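Local coordinates for protein aminotransferase, class I and II (Erwinia tasmaniensis, PDB 5Z0Q) that belongs to the class I and II aminotransferase family and carries pyridoxal-5'-phosphate in each subunit of a two-chain assembly, at residues T69-R80 / Y279-Q290. Sequence-based numbering, arbitrary orientation.
Sequences TSEALAEVAIER and YVAASAAWREGQ
R80 lies flat over W286: its CD sits 3.5 Å from the centroid of the five-membered ring, nearly on the ring normal, a CH-pi contact, and the guanidinium plane is turned only 8° from the indole. With CG anti to the backbone N (chi1 -174°) and the chain extended as far as NE, R80 reaches past the indole to Q290. There R80 NH1 and NH2 both give to Q290 OE1, at 3.2 and 3.1 Å, from within the carbonyl plane, and the amide lies nearly coplanar with the guanidinium. The indole is itself a knob among L73, V76, A77 and R80, its six-membered ring against A77 CB and L73 CD1. L73 returns the favour, filling a hole formed by Y279, A282, S283 and W286; L73 CD2 meets the edge of the Y279 ring, 3.7 Å from Y279 CD1. Over one face of that ring lies S70 CB, 4.2 Å from the centroid. S70 is also the N-cap of helix 71-83, its OG accepting from L73 N at 2.8 Å, while S283 OG turns back to Y279 O within its own helix.

The axes of 71-80 and 279-288 run in nearly the same direction, 29° apart. L251, on strand 250-253 of the large mixed sheet of this PLP-dependent fold, touches A77 and W286. D209 probably positions the polar end, salt-bridged to R80 NH2 and accepting from W286 NE1; D294 takes Q290 NE2. Such a carboxylate probably favours the charged guanidinium, so a mostly apolar helix packing ends in a polar cluster held by hydrogen bonds and a salt bridge.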
loop_
_atom_site.group_PDB
_atom_site.type_symbol
_atom_site.label_atom_id
_atom_site.label_comp_id
_atom_site.label_asym_id
_atom_site.label_seq_id
_atom_site.Cartn_x
_atom_site.Cartn_y
_atom_site.Cartn_z
ATOM N N THR A 69 -8.543 -5.969 9.125
ATOM C CA THR A 69 -9.449 -5.418 8.128
ATOM C C THR A 69 -10.732 -4.941 8.798
ATOM O O THR A 69 -11.252 -5.585 9.713
ATOM C CB THR A 69 -9.766 -6.460 7.057
ATOM O OG1 THR A 69 -10.363 -7.611 7.666
ATOM C CG2 THR A 69 -8.492 -6.878 6.331
ATOM N N SER A 70 -11.235 -3.799 8.339
ATOM C CA SER A 70 -12.377 -3.151 8.975
ATOM C C SER A 70 -13.644 -3.956 8.725
ATOM O O SER A 70 -14.100 -4.075 7.583
ATOM C CB SER A 70 -12.528 -1.727 8.451
ATOM O OG SER A 70 -13.759 -1.160 8.865
ATOM N N GLU A 71 -14.218 -4.515 9.792
ATOM C CA GLU A 71 -15.546 -5.106 9.680
ATOM C C GLU A 71 -16.604 -4.039 9.433
ATOM O O GLU A 71 -17.626 -4.316 8.795
ATOM C CB GLU A 71 -15.882 -5.904 10.940
ATOM C CG GLU A 71 -15.331 -7.321 10.952
ATOM C CD GLU A 71 -15.639 -8.056 12.243
ATOM O OE1 GLU A 71 -15.326 -7.518 13.326
ATOM O OE2 GLU A 71 -16.203 -9.169 12.177
ATOM N N ALA A 72 -16.376 -2.819 9.925
ATOM C CA ALA A 72 -17.327 -1.737 9.699
ATOM C C ALA A 72 -17.362 -1.329 8.231
ATOM O O ALA A 72 -18.438 -1.058 7.684
ATOM C CB ALA A 72 -16.979 -0.539 10.582
ATOM N N LEU A 73 -16.198 -1.277 7.579
ATOM C CA LEU A 73 -16.162 -0.934 6.160
ATOM C C LEU A 73 -16.860 -1.996 5.319
ATOM O O LEU A 73 -17.615 -1.670 4.396
ATOM C CB LEU A 73 -14.716 -0.750 5.699
ATOM C CG LEU A 73 -14.503 -0.490 4.206
ATOM C CD1 LEU A 73 -15.260 0.750 3.763
ATOM C CD2 LEU A 73 -13.021 -0.353 3.894
ATOM N N ALA A 74 -16.620 -3.274 5.623
ATOM C CA ALA A 74 -17.296 -4.345 4.898
ATOM C C ALA A 74 -18.802 -4.298 5.112
ATOM O O ALA A 74 -19.572 -4.608 4.195
ATOM C CB ALA A 74 -16.736 -5.702 5.325
ATOM N N GLU A 75 -19.240 -3.906 6.309
ATOM C CA GLU A 75 -20.669 -3.832 6.591
ATOM C C GLU A 75 -21.321 -2.683 5.831
ATOM O O GLU A 75 -22.375 -2.856 5.208
ATOM C CB GLU A 75 -20.895 -3.685 8.096
ATOM C CG GLU A 75 -22.353 -3.555 8.513
ATOM C CD GLU A 75 -22.702 -2.157 8.993
ATOM O OE1 GLU A 75 -23.096 -1.317 8.154
ATOM O OE2 GLU A 75 -22.573 -1.895 10.208
ATOM N N VAL A 76 -20.703 -1.500 5.864
ATOM C CA VAL A 76 -21.293 -0.345 5.195
ATOM C C VAL A 76 -21.198 -0.487 3.681
ATOM O O VAL A 76 -22.039 0.047 2.947
ATOM C CB VAL A 76 -20.636 0.958 5.692
ATOM C CG1 VAL A 76 -19.176 1.027 5.269
ATOM C CG2 VAL A 76 -21.402 2.165 5.181
ATOM N N ALA A 77 -20.192 -1.212 3.185
ATOM C CA ALA A 77 -20.095 -1.439 1.747
ATOM C C ALA A 77 -21.214 -2.350 1.259
ATOM O O ALA A 77 -21.790 -2.115 0.191
ATOM C CB ALA A 77 -18.729 -2.027 1.394
ATOM N N ILE A 78 -21.541 -3.387 2.030
ATOM C CA ILE A 78 -22.618 -4.294 1.644
ATOM C C ILE A 78 -23.959 -3.569 1.663
ATOM O O ILE A 78 -24.766 -3.697 0.734
ATOM C CB ILE A 78 -22.629 -5.532 2.560
ATOM C CG1 ILE A 78 -21.396 -6.399 2.296
ATOM C CG2 ILE A 78 -23.902 -6.336 2.364
ATOM C CD1 ILE A 78 -21.305 -7.616 3.186
ATOM N N GLU A 79 -24.216 -2.790 2.718
ATOM C CA GLU A 79 -25.459 -2.029 2.790
ATOM C C GLU A 79 -25.561 -1.013 1.661
ATOM O O GLU A 79 -26.661 -0.741 1.168
ATOM C CB GLU A 79 -25.571 -1.326 4.144
ATOM C CG GLU A 79 -25.868 -2.253 5.312
ATOM C CD GLU A 79 -25.954 -1.511 6.634
ATOM O OE1 GLU A 79 -25.536 -0.335 6.687
ATOM O OE2 GLU A 79 -26.441 -2.104 7.621
ATOM N N ARG A 80 -24.430 -0.448 1.235
ATOM C CA ARG A 80 -24.464 0.554 0.176
ATOM C C ARG A 80 -24.755 -0.078 -1.180
ATOM O O ARG A 80 -25.524 0.475 -1.974
ATOM C CB ARG A 80 -23.144 1.322 0.140
ATOM C CG ARG A 80 -23.138 2.492 -0.828
ATOM C CD ARG A 80 -21.840 3.277 -0.741
ATOM N NE ARG A 80 -21.893 4.493 -1.546
ATOM C CZ ARG A 80 -22.414 5.642 -1.128
ATOM N NH1 ARG A 80 -22.928 5.737 0.092
ATOM N NH2 ARG A 80 -22.423 6.698 -1.929
ATOM N N TYR A 279 -8.669 2.861 6.637
ATOM C CA TYR A 279 -9.902 2.150 6.956
ATOM C C TYR A 279 -10.890 3.057 7.677
ATOM O O TYR A 279 -12.099 3.000 7.421
ATOM C CB TYR A 279 -9.593 0.920 7.809
ATOM C CG TYR A 279 -9.264 -0.327 7.020
ATOM C CD1 TYR A 279 -9.950 -0.636 5.854
ATOM C CD2 TYR A 279 -8.269 -1.195 7.447
ATOM C CE1 TYR A 279 -9.652 -1.778 5.133
ATOM C CE2 TYR A 279 -7.964 -2.338 6.733
ATOM C CZ TYR A 279 -8.658 -2.625 5.579
ATOM O OH TYR A 279 -8.354 -3.762 4.869
ATOM N N VAL A 280 -10.391 3.903 8.581
ATOM C CA VAL A 280 -11.270 4.763 9.367
ATOM C C VAL A 280 -11.937 5.805 8.479
ATOM O O VAL A 280 -13.126 6.109 8.637
ATOM C CB VAL A 280 -10.480 5.413 10.518
ATOM C CG1 VAL A 280 -11.349 6.400 11.274
ATOM C CG2 VAL A 280 -9.945 4.346 11.460
ATOM N N ALA A 281 -11.191 6.363 7.523
ATOM C CA ALA A 281 -11.758 7.389 6.655
ATOM C C ALA A 281 -12.752 6.795 5.667
ATOM O O ALA A 281 -13.805 7.389 5.404
ATOM C CB ALA A 281 -10.642 8.127 5.918
ATOM N N ALA A 282 -12.441 5.622 5.108
ATOM C CA ALA A 282 -13.339 5.006 4.138
ATOM C C ALA A 282 -14.651 4.583 4.787
ATOM O O ALA A 282 -15.712 4.656 4.157
ATOM C CB ALA A 282 -12.658 3.809 3.476
ATOM N N SER A 283 -14.598 4.132 6.043
ATOM C CA SER A 283 -15.824 3.775 6.751
ATOM C C SER A 283 -16.698 5.001 6.977
ATOM O O SER A 283 -17.886 4.999 6.634
ATOM C CB SER A 283 -15.489 3.097 8.080
ATOM O OG SER A 283 -14.984 1.789 7.876
ATOM N N ALA A 284 -16.122 6.064 7.545
ATOM C CA ALA A 284 -16.893 7.275 7.806
ATOM C C ALA A 284 -17.400 7.911 6.518
ATOM O O ALA A 284 -18.445 8.572 6.523
ATOM C CB ALA A 284 -16.049 8.276 8.594
ATOM N N ALA A 285 -16.678 7.725 5.410
ATOM C CA ALA A 285 -17.122 8.279 4.136
ATOM C C ALA A 285 -18.438 7.653 3.697
ATOM O O ALA A 285 -19.396 8.359 3.361
ATOM C CB ALA A 285 -16.044 8.072 3.072
ATOM N N TRP A 286 -18.509 6.323 3.702
ATOM C CA TRP A 286 -19.705 5.622 3.258
ATOM C C TRP A 286 -20.750 5.453 4.351
ATOM O O TRP A 286 -21.905 5.141 4.035
ATOM C CB TRP A 286 -19.331 4.246 2.695
ATOM C CG TRP A 286 -18.922 4.283 1.255
ATOM C CD1 TRP A 286 -19.110 5.310 0.376
ATOM C CD2 TRP A 286 -18.251 3.248 0.526
ATOM N NE1 TRP A 286 -18.601 4.977 -0.856
ATOM C CE2 TRP A 286 -18.066 3.717 -0.790
ATOM C CE3 TRP A 286 -17.788 1.970 0.858
ATOM C CZ2 TRP A 286 -17.440 2.954 -1.775
ATOM C CZ3 TRP A 286 -17.167 1.214 -0.122
ATOM C CH2 TRP A 286 -17.000 1.708 -1.422
ATOM N N ARG A 287 -20.388 5.647 5.620
ATOM C CA ARG A 287 -21.356 5.472 6.697
ATOM C C ARG A 287 -22.177 6.730 6.953
ATOM O O ARG A 287 -23.399 6.645 7.119
ATOM C CB ARG A 287 -20.654 5.044 7.990
ATOM C CG ARG A 287 -21.580 4.361 8.987
ATOM C CD ARG A 287 -21.003 4.323 10.397
ATOM N NE ARG A 287 -19.739 3.595 10.476
ATOM C CZ ARG A 287 -18.559 4.170 10.690
ATOM N NH1 ARG A 287 -18.478 5.485 10.849
ATOM N NH2 ARG A 287 -17.460 3.431 10.750
ATOM N N GLU A 288 -21.533 7.900 6.989
ATOM C CA GLU A 288 -22.239 9.128 7.334
ATOM C C GLU A 288 -21.861 10.313 6.451
ATOM O O GLU A 288 -22.205 11.451 6.794
ATOM C CB GLU A 288 -21.994 9.483 8.807
ATOM C CG GLU A 288 -22.619 8.501 9.788
ATOM C CD GLU A 288 -22.050 8.628 11.185
ATOM O OE1 GLU A 288 -22.572 7.958 12.102
ATOM O OE2 GLU A 288 -21.078 9.393 11.365
ATOM N N GLY A 289 -21.172 10.092 5.336
ATOM C CA GLY A 289 -20.808 11.170 4.444
ATOM C C GLY A 289 -21.766 11.424 3.307
ATOM O O GLY A 289 -21.490 12.272 2.454
ATOM N N GLN A 290 -22.895 10.717 3.272
ATOM C CA GLN A 290 -23.820 10.861 2.151
ATOM C C GLN A 290 -24.387 12.271 2.000
ATOM O O GLN A 290 -24.464 12.747 0.854
ATOM C CB GLN A 290 -24.949 9.831 2.277
ATOM C CG GLN A 290 -25.841 9.768 1.056
ATOM C CD GLN A 290 -25.054 9.523 -0.215
ATOM O OE1 GLN A 290 -24.233 8.608 -0.285
ATOM N NE2 GLN A 290 -25.295 10.348 -1.227
#